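Local coordinates for endo-n-acetyl-beta-d-glucosaminidase (Hypocrea jecorina, PDB 4AC1), which hydrolyses the chitobiose core of N-linked glycans as a family 18 endo-beta-N-acetylglucosaminidase and is responsible for deglycosylating the cellulases of the fungus, at residues S171-Q176 with V207-A212; P156-L161 with Y186-Y191; P24-K29 with I69-A74; I20-L25 with Y62-E67. All coordinates share one frame; numbering follows the deposited sequence.

Interaction 1: residues S171-Q176 with V207-A212; sequences SYTALQ and VANGFA. With ZN (zinc ion), chain I.
The ring of F211 packs against one side of the first turn of helix 172-179. Its edge meets the backbone carbonyl of Y172, with CZ of F211 3.7 Å from Y172 O. In one of its two conformers, T173 puts CG2 3.7 Å from CZ of F211 and also against ND2 of N209. CB of Q176 lies 3.7 Å from CE1 of F211. The Q176 and F211 side chains run past each other in opposite directions. The Q176 amide stands nearly upright to the ring, at 82°. A bend at chi2 sends OE1 of Q176 on to Y186 and K215.

The amide of N209 does two jobs. OD1 of N209 binds a zinc ion at 2.1 Å, with four waters and D163 completing the site, while ND2 donates to L161 O. Both ends of the amide are held, which fixes its flip. S171 caps the helix: A174 N donates to S171 OG at 3.0 Å. G210 has positive phi (98°) and turns the chain from N209 to F211.

The contact joins the start of helix 172-179 to the loop after helix 201-208. Helix 132-146 and strand 151-154 cover L175, and Y186 of strand 185-189 meets F211 edge-to-face.

Interaction 2: residues P156-L161 with Y186-Y191; sequences PVASAL and YNTQFY. With ACT (acetate ion), chain D.
P156 and A158 hold the end of strand 185-189 through Q189. Q189 N donates to P156 O at 2.9 Å, nearly straight (168°) and in the carbonyl plane. A158 N returns a bond to Q189 O at 3.0 Å, with the donor well above the carbonyl plane. The two bonds make a single bridge between V157 and Q189. T188 adds a CA-H...O contact to P156 O.

Apolar packing is close on the side of A158 and L161. CG2 of T188 is anti to its backbone N and sits 3.5 Å from A158 CA. L161 and T188 meet tip to tip, with CD1 of L161 3.6 Å from T188 OG1. CB of A158 lies over one face of the F190 ring, a CH-pi contact 4.0 Å from the centroid. P156 crosses Y186 at about a right angle, with CG of P156 3.9 Å from CB of Y186.

The side of Q189 and Y191 is instead polar and bears ligands. The Q189 chain is extended beyond CG; its OE1 shares a zinc ion with E127, and NE2 donates to A155 O. Y191 OH donates to an acetate oxygen at 2.6 Å. This acetate probably comes from the crystallisation liquor.

The arrangement is characteristic of the family 18 (beta/alpha)8 barrel, where residues at the C-terminal ends of the parallel strands line the active-site cleft.

Interaction 3: residues P24-K29 with I69-A74; sequences PLITEK and ITMKQA
I26 carries the apolar contact with helix 62-73. CD1 and CG2 of I26 both rest against CB of A74, at 3.7 and 3.8 Å. CG1 takes the position between the backbone N and the carbonyl carbon (chi1 60°), which brings both branches onto the helix. I26 CD1 also reaches T70, 4.0 Å from T70 CG2. M71 approaches I26 obliquely. Its chain is bent at chi2 and chi3, and M71 SD comes to 3.9 Å from CG2 of I26. The methyl M71 CE lies 4.2 Å from L25 CB.

Polar atoms contribute little across the contact. CD1 of I26 rests 3.7 Å from the carbonyl oxygen of T70. That oxygen already accepts from A74 N within its own segment. The charged groups pair locally instead: K29 NZ forms a salt bridge with E28 OE1 at 2.8 Å, nearly along the C-O axis. Backbone bonds from E28 N to P24 O and from Q73 N to I69 O belong to the two helices themselves.

The contact joins short helix 24-27 to the C-terminal part of helix 62-73. On one side L25 and E28 touch helix 270-279. On the other, M71 and K72 pack on strand 77-83 of the barrel.

Interaction 4: residues I20-L25 with Y62-E67; sequences ISMLPL and YTLWNE. With NAG (2-acetamido-2-deoxy-beta-D-glucopyranose), chain C.
A turn capped by a serine leads into helix 24-27, and E67 of helix 62-73 grips it with both carboxylate oxygens. S21 OG donates to E67 OE2 at 2.7 Å. M22 N donates to E67 OE1 at 2.9 Å, with an angle of 162° at the hydrogen. Both donors use the syn side of their oxygens, about 30° out of the carboxylate plane. S21 OG also accepts from L23 N, so it links the turn to the glutamate. A water bridges I20 O and OE1.

M22 and L23 pack on the apolar part of E67. CG of M22 lies 3.9 Å from CB of E67, the two chains running in opposite directions. CD2 of L23 lies 4.0 Å from the same E67 CB. Farther along, CE of M22 meets CG of L64 at 3.8 Å.

N66, which takes no part in the contact, carries an N-linked glycan. N66 ND2 is bonded to C1 of the sugar and also donates to Y62 O at 2.7 Å. One face of the Y62 ring lies under C4 of the sugar.

E67 OE1 takes two hydrogen bonds and OE2 takes one from S21. Several donors around one carboxylate would probably favour its ionised form and hold its plane in one orientation.

In the fold
From the N terminus, the chain after strand 4-9 enters residues 20-29, where interactions 4 and 3 both start and share P24 and L25. Helix 62-73 returns to this region. Interaction 4 closes first, on 62-67, and interaction 3 just after, on 69-74. The loops they close hold strands 35-42 and 50-51. Their centres lie 9 Å apart, and M22 and L23 touch M71. Interactions 2 and 1 come later, in series with the first pair and on the opposite side of the chain's centre. They cross. Interaction 2 brings the loop after strand 151-154 to strand 185-189, enclosing helix 172-179. Interaction 1 joins that helix to the loop after helix 201-208, spanning strand 185-189.

Interaction 1: residues S171-Q176 with V207-A212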
loop_
_atom_site.group_PDB
_atom_site.type_symbol
_atom_site.label_atom_id
_atom_site.label_comp_id
_atom_site.label_asym_id
_atom_site.label_seq_id
_atom_site.Cartn_x
_atom_site.Cartn_y
_atom_site.Cartn_z
ATOM N N SER A 171 -14.806 6.891 8.668
ATOM C CA SER A 171 -13.932 7.110 9.809
ATOM C C SER A 171 -12.957 5.942 10.009
ATOM O O SER A 171 -13.374 4.786 10.132
ATOM C CB SER A 171 -14.769 7.320 11.073
ATOM O OG SER A 171 -13.947 7.185 12.219
ATOM N N TYR A 172 -11.661 6.247 10.079
ATOM C CA TYR A 172 -10.660 5.221 10.349
ATOM C C TYR A 172 -10.667 4.780 11.806
ATOM O O TYR A 172 -10.285 3.659 12.103
ATOM C CB TYR A 172 -9.268 5.688 9.919
ATOM C CG TYR A 172 -9.073 5.558 8.427
ATOM C CD1 TYR A 172 -9.422 6.604 7.571
ATOM C CD2 TYR A 172 -8.570 4.381 7.865
ATOM C CE1 TYR A 172 -9.281 6.492 6.205
ATOM C CE2 TYR A 172 -8.429 4.248 6.489
ATOM C CZ TYR A 172 -8.778 5.316 5.671
ATOM O OH TYR A 172 -8.631 5.193 4.309
ATOM N N THR A 173 -11.087 5.652 12.724
ATOM C CA THR A 173 -11.177 5.217 14.119
ATOM C C THR A 173 -12.364 4.275 14.294
ATOM O O THR A 173 -12.235 3.266 14.979
ATOM C CB THR A 173 -11.256 6.359 15.128
ATOM O OG1 THR A 173 -12.269 7.267 14.710
ATOM C CG2 THR A 173 -9.910 7.086 15.255
ATOM N N ALA A 174 -13.493 4.547 13.640
ATOM C CA ALA A 174 -14.624 3.612 13.672
ATOM C C ALA A 174 -14.226 2.281 13.027
ATOM O O ALA A 174 -14.516 1.214 13.572
ATOM C CB ALA A 174 -15.825 4.201 12.970
ATOM N N LEU A 175 -13.579 2.342 11.861
ATOM C CA LEU A 175 -13.094 1.132 11.182
ATOM C C LEU A 175 -12.166 0.301 12.065
ATOM O O LEU A 175 -12.299 -0.933 12.143
ATOM C CB LEU A 175 -12.387 1.494 9.876
ATOM C CG LEU A 175 -11.880 0.332 9.018
ATOM C CD1 LEU A 175 -13.026 -0.532 8.547
ATOM C CD2 LEU A 175 -11.092 0.864 7.833
ATOM N N GLN A 176 -11.219 0.966 12.727
ATOM C CA GLN A 176 -10.295 0.255 13.604
ATOM C C GLN A 176 -11.072 -0.452 14.720
ATOM O O GLN A 176 -10.776 -1.605 15.058
ATOM C CB GLN A 176 -9.209 1.197 14.165
ATOM C CG GLN A 176 -8.374 0.625 15.323
ATOM C CD GLN A 176 -7.569 -0.612 14.956
ATOM O OE1 GLN A 176 -6.983 -0.697 13.871
ATOM N NE2 GLN A 176 -7.502 -1.564 15.874
ATOM N N VAL A 207 -0.467 7.372 17.188
ATOM C CA VAL A 207 -0.401 6.325 18.215
ATOM C C VAL A 207 -1.301 6.672 19.408
ATOM O O VAL A 207 -2.032 5.814 19.915
ATOM C CB VAL A 207 1.047 6.039 18.661
ATOM C CG1 VAL A 207 1.068 5.119 19.884
ATOM C CG2 VAL A 207 1.835 5.419 17.513
ATOM N N ALA A 208 -1.267 7.940 19.812
ATOM C CA ALA A 208 -2.099 8.423 20.923
ATOM C C ALA A 208 -3.596 8.390 20.592
ATOM O O ALA A 208 -4.428 8.388 21.493
ATOM C CB ALA A 208 -1.667 9.823 21.331
ATOM N N ASN A 209 -3.931 8.354 19.302
ATOM C CA ASN A 209 -5.314 8.259 18.833
ATOM C C ASN A 209 -5.797 6.807 18.662
ATOM O O ASN A 209 -6.853 6.562 18.081
ATOM C CB ASN A 209 -5.512 9.045 17.525
ATOM C CG ASN A 209 -6.951 9.500 17.335
ATOM O OD1 ASN A 209 -7.648 9.812 18.312
ATOM N ND2 ASN A 209 -7.405 9.546 16.089
ATOM N N GLY A 210 -5.012 5.847 19.156
ATOM C CA GLY A 210 -5.436 4.448 19.211
ATOM C C GLY A 210 -4.963 3.523 18.099
ATOM O O GLY A 210 -5.505 2.428 17.916
ATOM N N PHE A 211 -3.960 3.952 17.341
ATOM C CA PHE A 211 -3.400 3.110 16.280
ATOM C C PHE A 211 -2.026 2.628 16.715
ATOM O O PHE A 211 -1.102 3.431 16.836
ATOM C CB PHE A 211 -3.349 3.858 14.936
ATOM C CG PHE A 211 -4.702 4.286 14.443
ATOM C CD1 PHE A 211 -5.508 3.410 13.710
ATOM C CD2 PHE A 211 -5.193 5.554 14.738
ATOM C CE1 PHE A 211 -6.777 3.800 13.282
ATOM C CE2 PHE A 211 -6.453 5.947 14.308
ATOM C CZ PHE A 211 -7.250 5.067 13.584
ATOM N N ALA A 212 -1.899 1.322 16.957
ATOM C CA ALA A 212 -0.658 0.736 17.473
ATOM C C ALA A 212 0.508 0.952 16.521
ATOM O O ALA A 212 0.351 0.839 15.303
ATOM C CB ALA A 212 -0.845 -0.760 17.732
HETATM ZN ZN ZN I . -9.256 11.068 18.705
HETATM O O HOH W 1 -10.820 12.216 19.371
HETATM O O HOH W 2 -10.490 9.761 17.878
HETATM O O HOH W 3 -7.945 12.414 19.816
HETATM O O HOH W 4 -9.423 10.086 20.357
#

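Interaction 2: residues P156-L161 with Y186-Y191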
loop_
_atom_site.group_PDB
_atom_site.type_symbol
_atom_site.label_atom_id
_atom_site.label_comp_id
_atom_site.label_asym_id
_atom_site.label_seq_id
_atom_site.Cartn_x
_atom_site.Cartn_y
_atom_site.Cartn_z
ATOM N N PRO A 156 -4.732 5.130 4.624
ATOM C CA PRO A 156 -5.195 6.451 5.055
ATOM C C PRO A 156 -4.098 7.494 4.884
ATOM O O PRO A 156 -2.921 7.193 5.053
ATOM C CB PRO A 156 -5.451 6.244 6.548
ATOM C CG PRO A 156 -4.536 5.121 6.938
ATOM C CD PRO A 156 -4.493 4.218 5.760
ATOM N N VAL A 157 -4.485 8.725 4.569
ATOM C CA VAL A 157 -3.543 9.822 4.707
ATOM C C VAL A 157 -3.341 10.040 6.210
ATOM O O VAL A 157 -4.226 9.757 7.015
ATOM C CB VAL A 157 -3.998 11.095 3.959
ATOM C CG1 VAL A 157 -4.246 10.784 2.492
ATOM C CG2 VAL A 157 -5.220 11.720 4.607
ATOM N N ALA A 158 -2.171 10.528 6.599
ATOM C CA ALA A 158 -1.821 10.550 8.017
ATOM C C ALA A 158 -2.857 11.263 8.896
ATOM O O ALA A 158 -3.248 10.730 9.932
ATOM C CB ALA A 158 -0.438 11.162 8.215
ATOM N N SER A 159 -3.314 12.442 8.466
ATOM C CA SER A 159 -4.291 13.229 9.223
ATOM C C SER A 159 -5.619 12.482 9.417
ATOM O O SER A 159 -6.377 12.801 10.324
ATOM C CB SER A 159 -4.518 14.598 8.578
ATOM O OG SER A 159 -4.797 14.454 7.203
ATOM N N ALA A 160 -5.913 11.500 8.569
ATOM C CA ALA A 160 -7.138 10.703 8.740
ATOM C C ALA A 160 -7.093 9.806 9.971
ATOM O O ALA A 160 -8.133 9.335 10.439
ATOM C CB ALA A 160 -7.429 9.886 7.497
ATOM N N LEU A 161 -5.893 9.592 10.496
ATOM C CA LEU A 161 -5.703 8.818 11.727
ATOM C C LEU A 161 -5.562 9.728 12.953
ATOM O O LEU A 161 -5.293 9.261 14.067
ATOM C CB LEU A 161 -4.494 7.890 11.605
ATOM C CG LEU A 161 -4.494 6.898 10.436
ATOM C CD1 LEU A 161 -3.333 5.941 10.571
ATOM C CD2 LEU A 161 -5.817 6.160 10.302
ATOM N N TYR A 186 -1.793 -0.113 8.393
ATOM C CA TYR A 186 -2.167 1.079 7.657
ATOM C C TYR A 186 -0.935 1.655 6.963
ATOM O O TYR A 186 0.049 2.026 7.624
ATOM C CB TYR A 186 -2.784 2.110 8.611
ATOM C CG TYR A 186 -4.007 1.606 9.356
ATOM C CD1 TYR A 186 -5.268 1.657 8.762
ATOM C CD2 TYR A 186 -3.903 1.085 10.653
ATOM C CE1 TYR A 186 -6.384 1.185 9.419
ATOM C CE2 TYR A 186 -5.038 0.611 11.328
ATOM C CZ TYR A 186 -6.269 0.682 10.703
ATOM O OH TYR A 186 -7.378 0.206 11.377
ATOM N N ASN A 187 -0.984 1.689 5.634
ATOM C CA ASN A 187 0.043 2.312 4.803
ATOM C C ASN A 187 -0.195 3.806 4.863
ATOM O O ASN A 187 -0.932 4.371 4.052
ATOM C CB ASN A 187 -0.091 1.805 3.369
ATOM C CG ASN A 187 0.304 0.359 3.237
ATOM O OD1 ASN A 187 1.453 -0.003 3.508
ATOM N ND2 ASN A 187 -0.655 -0.484 2.842
ATOM N N THR A 188 0.407 4.443 5.858
ATOM C CA THR A 188 -0.050 5.771 6.253
ATOM C C THR A 188 0.686 6.845 5.457
ATOM O O THR A 188 1.919 6.894 5.448
ATOM C CB THR A 188 0.067 5.954 7.780
ATOM O OG1 THR A 188 -0.652 4.905 8.442
ATOM C CG2 THR A 188 -0.549 7.256 8.237
ATOM N N GLN A 189 -0.079 7.666 4.737
ATOM C CA GLN A 189 0.526 8.598 3.788
ATOM C C GLN A 189 0.961 9.897 4.479
ATOM O O GLN A 189 0.138 10.794 4.706
ATOM C CB GLN A 189 -0.429 8.873 2.620
ATOM C CG GLN A 189 -1.063 7.612 2.028
ATOM C CD GLN A 189 -1.782 7.859 0.715
ATOM O OE1 GLN A 189 -1.290 8.614 -0.119
ATOM N NE2 GLN A 189 -2.937 7.235 0.521
ATOM N N PHE A 190 2.250 9.974 4.827
ATOM C CA PHE A 190 2.860 11.184 5.400
ATOM C C PHE A 190 3.393 12.082 4.277
ATOM O O PHE A 190 4.607 12.337 4.164
ATOM C CB PHE A 190 3.997 10.837 6.380
ATOM C CG PHE A 190 3.541 10.149 7.652
ATOM C CD1 PHE A 190 3.345 8.764 7.693
ATOM C CD2 PHE A 190 3.341 10.885 8.819
ATOM C CE1 PHE A 190 2.940 8.138 8.866
ATOM C CE2 PHE A 190 2.941 10.267 10.000
ATOM C CZ PHE A 190 2.744 8.884 10.023
ATOM N N TYR A 191 2.479 12.555 3.446
ATOM C CA TYR A 191 2.817 13.417 2.319
ATOM C C TYR A 191 1.554 14.075 1.782
ATOM O O TYR A 191 0.466 13.850 2.323
ATOM C CB TYR A 191 3.592 12.656 1.232
ATOM C CG TYR A 191 3.074 11.287 0.831
ATOM C CD1 TYR A 191 2.131 11.134 -0.192
ATOM C CD2 TYR A 191 3.624 10.126 1.395
ATOM C CE1 TYR A 191 1.692 9.857 -0.607
ATOM C CE2 TYR A 191 3.207 8.859 0.991
ATOM C CZ TYR A 191 2.246 8.726 -0.002
ATOM O OH TYR A 191 1.868 7.452 -0.378
HETATM C C ACT D . -0.695 6.185 -2.142
HETATM O O ACT D . 0.171 7.065 -2.338
HETATM O OXT ACT D . -1.837 6.419 -2.597
HETATM C CH3 ACT D . -0.368 4.943 -1.380
#

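Interaction 3: residues P24-K29 with I69-A74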
loop_
_atom_site.group_PDB
_atom_site.type_symbol
_atom_site.label_atom_id
_atom_site.label_comp_id
_atom_site.label_asym_id
_atom_site.label_seq_id
_atom_site.Cartn_x
_atom_site.Cartn_y
_atom_site.Cartn_z
ATOM N N PRO A 24 15.420 -6.430 -9.183
ATOM C CA PRO A 24 16.564 -5.859 -8.458
ATOM C C PRO A 24 16.304 -5.690 -6.965
ATOM O O PRO A 24 17.236 -5.684 -6.177
ATOM C CB PRO A 24 16.752 -4.503 -9.132
ATOM C CG PRO A 24 16.318 -4.759 -10.550
ATOM C CD PRO A 24 15.092 -5.632 -10.385
ATOM N N LEU A 25 15.035 -5.592 -6.576
ATOM C CA LEU A 25 14.671 -5.479 -5.170
ATOM C C LEU A 25 15.036 -6.705 -4.344
ATOM O O LEU A 25 15.132 -6.614 -3.112
ATOM C CB LEU A 25 13.175 -5.183 -5.025
ATOM C CG LEU A 25 12.775 -3.768 -5.425
ATOM C CD1 LEU A 25 11.276 -3.679 -5.583
ATOM C CD2 LEU A 25 13.281 -2.744 -4.397
ATOM N N ILE A 26 15.243 -7.847 -5.010
ATOM C CA ILE A 26 15.704 -9.056 -4.316
ATOM C C ILE A 26 17.104 -9.501 -4.710
ATOM O O ILE A 26 17.685 -10.346 -4.028
ATOM C CB ILE A 26 14.719 -10.274 -4.442
ATOM C CG1 ILE A 26 14.514 -10.672 -5.911
ATOM C CG2 ILE A 26 13.406 -9.979 -3.714
ATOM C CD1 ILE A 26 13.924 -12.061 -6.125
ATOM N N THR A 27 17.647 -8.963 -5.797
ATOM C CA THR A 27 18.964 -9.404 -6.271
ATOM C C THR A 27 20.083 -8.461 -5.859
ATOM O O THR A 27 21.204 -8.904 -5.603
ATOM C CB THR A 27 19.019 -9.615 -7.795
ATOM O OG1 THR A 27 18.726 -8.380 -8.461
ATOM C CG2 THR A 27 18.044 -10.716 -8.236
ATOM N N GLU A 28 19.796 -7.165 -5.775
ATOM C CA GLU A 28 20.813 -6.203 -5.327
ATOM C C GLU A 28 21.065 -6.344 -3.826
ATOM O O GLU A 28 20.165 -6.703 -3.072
ATOM C CB GLU A 28 20.425 -4.772 -5.698
ATOM C CG GLU A 28 20.281 -4.516 -7.195
ATOM C CD GLU A 28 21.608 -4.452 -7.925
ATOM O OE1 GLU A 28 22.619 -4.062 -7.304
ATOM O OE2 GLU A 28 21.631 -4.787 -9.126
ATOM N N LYS A 29 22.289 -6.075 -3.388
ATOM C CA LYS A 29 22.662 -6.390 -2.011
ATOM C C LYS A 29 22.055 -5.423 -0.998
ATOM O O LYS A 29 21.796 -4.258 -1.310
ATOM C CB LYS A 29 24.185 -6.466 -1.834
ATOM C CG LYS A 29 24.967 -5.380 -2.535
ATOM C CD LYS A 29 25.408 -5.842 -3.916
ATOM C CE LYS A 29 25.532 -4.673 -4.873
ATOM N NZ LYS A 29 24.216 -3.995 -5.057
ATOM N N ILE A 69 6.396 -14.603 -9.035
ATOM C CA ILE A 69 6.701 -15.936 -8.509
ATOM C C ILE A 69 8.086 -15.942 -7.860
ATOM O O ILE A 69 8.269 -16.428 -6.747
ATOM C CB ILE A 69 6.611 -17.033 -9.606
ATOM C CG1 ILE A 69 5.203 -17.072 -10.204
ATOM C CG2 ILE A 69 6.987 -18.413 -9.043
ATOM C CD1 ILE A 69 5.103 -17.818 -11.521
ATOM N N THR A 70 9.046 -15.346 -8.560
ATOM C CA THR A 70 10.416 -15.253 -8.081
ATOM C C THR A 70 10.519 -14.381 -6.831
ATOM O O THR A 70 11.281 -14.691 -5.899
ATOM C CB THR A 70 11.314 -14.710 -9.195
ATOM O OG1 THR A 70 11.102 -15.511 -10.365
ATOM C CG2 THR A 70 12.782 -14.753 -8.803
ATOM N N MET A 71 9.743 -13.301 -6.802
ATOM C CA MET A 71 9.694 -12.447 -5.621
ATOM C C MET A 71 9.209 -13.237 -4.406
ATOM O O MET A 71 9.788 -13.168 -3.327
ATOM C CB MET A 71 8.779 -11.260 -5.872
ATOM C CG MET A 71 9.285 -10.324 -6.965
ATOM S SD MET A 71 10.823 -9.460 -6.567
ATOM C CE MET A 71 10.194 -8.089 -5.598
ATOM N N LYS A 72 8.139 -14.004 -4.603
ATOM C CA LYS A 72 7.621 -14.848 -3.531
ATOM C C LYS A 72 8.622 -15.919 -3.088
ATOM O O LYS A 72 8.777 -16.154 -1.890
ATOM C CB LYS A 72 6.276 -15.465 -3.917
ATOM C CG LYS A 72 5.165 -14.421 -3.980
ATOM C CD LYS A 72 3.776 -15.011 -4.220
ATOM C CE LYS A 72 3.538 -15.270 -5.694
ATOM N NZ LYS A 72 2.101 -15.629 -5.980
ATOM N N GLN A 73 9.341 -16.526 -4.033
ATOM C CA GLN A 73 10.404 -17.470 -3.677
ATOM C C GLN A 73 11.461 -16.859 -2.752
ATOM O O GLN A 73 11.981 -17.529 -1.855
ATOM C CB GLN A 73 11.066 -18.038 -4.933
ATOM C CG GLN A 73 11.977 -19.230 -4.638
ATOM C CD GLN A 73 12.523 -19.915 -5.886
ATOM O OE1 GLN A 73 12.007 -19.740 -6.991
ATOM N NE2 GLN A 73 13.576 -20.712 -5.705
ATOM N N ALA A 74 11.785 -15.586 -2.970
ATOM C CA ALA A 74 12.769 -14.898 -2.142
ATOM C C ALA A 74 12.212 -14.494 -0.774
ATOM O O ALA A 74 12.956 -13.998 0.072
ATOM C CB ALA A 74 13.314 -13.688 -2.869
#

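Interaction 4: residues I20-L25 with Y62-E67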
loop_
_atom_site.group_PDB
_atom_site.type_symbol
_atom_site.label_atom_id
_atom_site.label_comp_id
_atom_site.label_asym_id
_atom_site.label_seq_id
_atom_site.Cartn_x
_atom_site.Cartn_y
_atom_site.Cartn_z
ATOM N N ILE A 20 9.536 -2.878 -16.688
ATOM C CA ILE A 20 10.474 -2.548 -15.622
ATOM C C ILE A 20 10.527 -3.752 -14.693
ATOM O O ILE A 20 9.498 -4.175 -14.167
ATOM C CB ILE A 20 10.015 -1.277 -14.874
ATOM C CG1 ILE A 20 10.112 -0.069 -15.815
ATOM C CG2 ILE A 20 10.866 -1.035 -13.615
ATOM C CD1 ILE A 20 9.333 1.132 -15.365
ATOM N N SER A 21 11.707 -4.333 -14.522
ATOM C CA SER A 21 11.843 -5.484 -13.658
ATOM C C SER A 21 11.716 -5.077 -12.196
ATOM O O SER A 21 12.291 -4.061 -11.774
ATOM C CB SER A 21 13.197 -6.158 -13.871
ATOM O OG SER A 21 13.277 -7.330 -13.086
ATOM N N MET A 22 10.982 -5.890 -11.429
ATOM C CA MET A 22 10.926 -5.740 -9.982
ATOM C C MET A 22 12.046 -6.498 -9.280
ATOM O O MET A 22 12.256 -6.306 -8.080
ATOM C CB MET A 22 9.572 -6.171 -9.421
ATOM C CG MET A 22 9.236 -7.642 -9.654
ATOM S SD MET A 22 7.592 -8.120 -9.073
ATOM C CE MET A 22 6.512 -7.329 -10.278
ATOM N N LEU A 23 12.777 -7.329 -10.021
ATOM C CA LEU A 23 13.734 -8.254 -9.412
ATOM C C LEU A 23 14.978 -7.640 -8.753
ATOM O O LEU A 23 15.526 -8.259 -7.838
ATOM C CB LEU A 23 14.131 -9.389 -10.373
ATOM C CG LEU A 23 12.950 -10.211 -10.912
ATOM C CD1 LEU A 23 13.445 -11.173 -11.965
ATOM C CD2 LEU A 23 12.207 -10.940 -9.802
ATOM N N PRO A 24 15.420 -6.430 -9.183
ATOM C CA PRO A 24 16.564 -5.859 -8.458
ATOM C C PRO A 24 16.304 -5.690 -6.965
ATOM O O PRO A 24 17.236 -5.684 -6.177
ATOM C CB PRO A 24 16.752 -4.503 -9.132
ATOM C CG PRO A 24 16.318 -4.759 -10.550
ATOM C CD PRO A 24 15.092 -5.632 -10.385
ATOM N N LEU A 25 15.035 -5.592 -6.576
ATOM C CA LEU A 25 14.671 -5.479 -5.170
ATOM C C LEU A 25 15.036 -6.705 -4.344
ATOM O O LEU A 25 15.132 -6.614 -3.112
ATOM C CB LEU A 25 13.175 -5.183 -5.025
ATOM C CG LEU A 25 12.775 -3.768 -5.425
ATOM C CD1 LEU A 25 11.276 -3.679 -5.583
ATOM C CD2 LEU A 25 13.281 -2.744 -4.397
ATOM N N TYR A 62 2.615 -10.011 -18.753
ATOM C CA TYR A 62 3.264 -11.323 -18.677
ATOM C C TYR A 62 4.555 -11.299 -17.858
ATOM O O TYR A 62 4.798 -12.198 -17.054
ATOM C CB TYR A 62 3.569 -11.891 -20.068
ATOM C CG TYR A 62 2.367 -12.384 -20.850
ATOM C CD1 TYR A 62 1.164 -12.708 -20.214
ATOM C CD2 TYR A 62 2.442 -12.540 -22.239
ATOM C CE1 TYR A 62 0.063 -13.164 -20.939
ATOM C CE2 TYR A 62 1.348 -13.009 -22.973
ATOM C CZ TYR A 62 0.165 -13.313 -22.313
ATOM O OH TYR A 62 -0.923 -13.768 -23.031
ATOM N N THR A 63 5.389 -10.284 -18.092
ATOM C CA THR A 63 6.675 -10.176 -17.402
ATOM C C THR A 63 6.412 -9.965 -15.911
ATOM O O THR A 63 6.980 -10.637 -15.072
ATOM C CB THR A 63 7.557 -9.023 -17.969
ATOM O OG1 THR A 63 7.725 -9.176 -19.392
ATOM C CG2 THR A 63 8.927 -8.995 -17.290
ATOM N N LEU A 64 5.517 -9.024 -15.604
ATOM C CA LEU A 64 5.175 -8.711 -14.217
ATOM C C LEU A 64 4.770 -9.966 -13.429
ATOM O O LEU A 64 5.359 -10.272 -12.392
ATOM C CB LEU A 64 4.073 -7.648 -14.189
ATOM C CG LEU A 64 3.728 -6.981 -12.856
ATOM C CD1 LEU A 64 3.020 -5.659 -13.100
ATOM C CD2 LEU A 64 2.879 -7.897 -11.996
ATOM N N TRP A 65 3.777 -10.709 -13.926
ATOM C CA TRP A 65 3.254 -11.841 -13.152
ATOM C C TRP A 65 4.263 -12.973 -13.058
ATOM O O TRP A 65 4.351 -13.631 -12.035
ATOM C CB TRP A 65 1.885 -12.322 -13.650
ATOM C CG TRP A 65 0.803 -11.283 -13.473
ATOM C CD1 TRP A 65 0.049 -10.695 -14.465
ATOM C CD2 TRP A 65 0.383 -10.663 -12.238
ATOM N NE1 TRP A 65 -0.822 -9.778 -13.920
ATOM C CE2 TRP A 65 -0.635 -9.735 -12.561
ATOM C CE3 TRP A 65 0.757 -10.816 -10.895
ATOM C CZ2 TRP A 65 -1.273 -8.957 -11.590
ATOM C CZ3 TRP A 65 0.117 -10.027 -9.930
ATOM C CH2 TRP A 65 -0.882 -9.119 -10.287
ATOM N N ASN A 66 5.036 -13.185 -14.126
ATOM C CA ASN A 66 6.124 -14.154 -14.060
ATOM C C ASN A 66 7.161 -13.807 -12.988
ATOM O O ASN A 66 7.614 -14.681 -12.243
ATOM C CB ASN A 66 6.780 -14.329 -15.420
ATOM C CG ASN A 66 6.069 -15.358 -16.250
ATOM O OD1 ASN A 66 6.249 -16.548 -16.043
ATOM N ND2 ASN A 66 5.243 -14.907 -17.172
ATOM N N GLU A 67 7.501 -12.526 -12.886
ATOM C CA GLU A 67 8.451 -12.086 -11.858
ATOM C C GLU A 67 7.906 -12.245 -10.433
ATOM O O GLU A 67 8.660 -12.513 -9.495
ATOM C CB GLU A 67 8.915 -10.641 -12.102
ATOM C CG GLU A 67 9.796 -10.505 -13.344
ATOM C CD GLU A 67 10.494 -9.168 -13.445
ATOM O OE1 GLU A 67 9.966 -8.164 -12.924
ATOM O OE2 GLU A 67 11.589 -9.134 -14.059
HETATM C C1 NAG C . 4.523 -15.814 -18.032
HETATM C C2 NAG C . 3.034 -15.973 -17.714
HETATM C C3 NAG C . 2.383 -16.941 -18.698
HETATM C C4 NAG C . 2.627 -16.438 -20.116
HETATM C C5 NAG C . 4.128 -16.239 -20.339
HETATM C C6 NAG C . 4.409 -15.606 -21.693
HETATM C C7 NAG C . 2.039 -15.695 -15.521
HETATM C C8 NAG C . 1.927 -16.214 -14.124
HETATM N N2 NAG C . 2.839 -16.386 -16.339
HETATM O O3 NAG C . 1.002 -17.031 -18.423
HETATM O O4 NAG C . 2.130 -17.355 -21.072
HETATM O O5 NAG C . 4.676 -15.367 -19.356
HETATM O O6 NAG C . 5.768 -15.823 -22.009
HETATM O O7 NAG C . 1.428 -14.684 -15.866
HETATM O O HOH W 5 7.959 -6.438 -14.024
#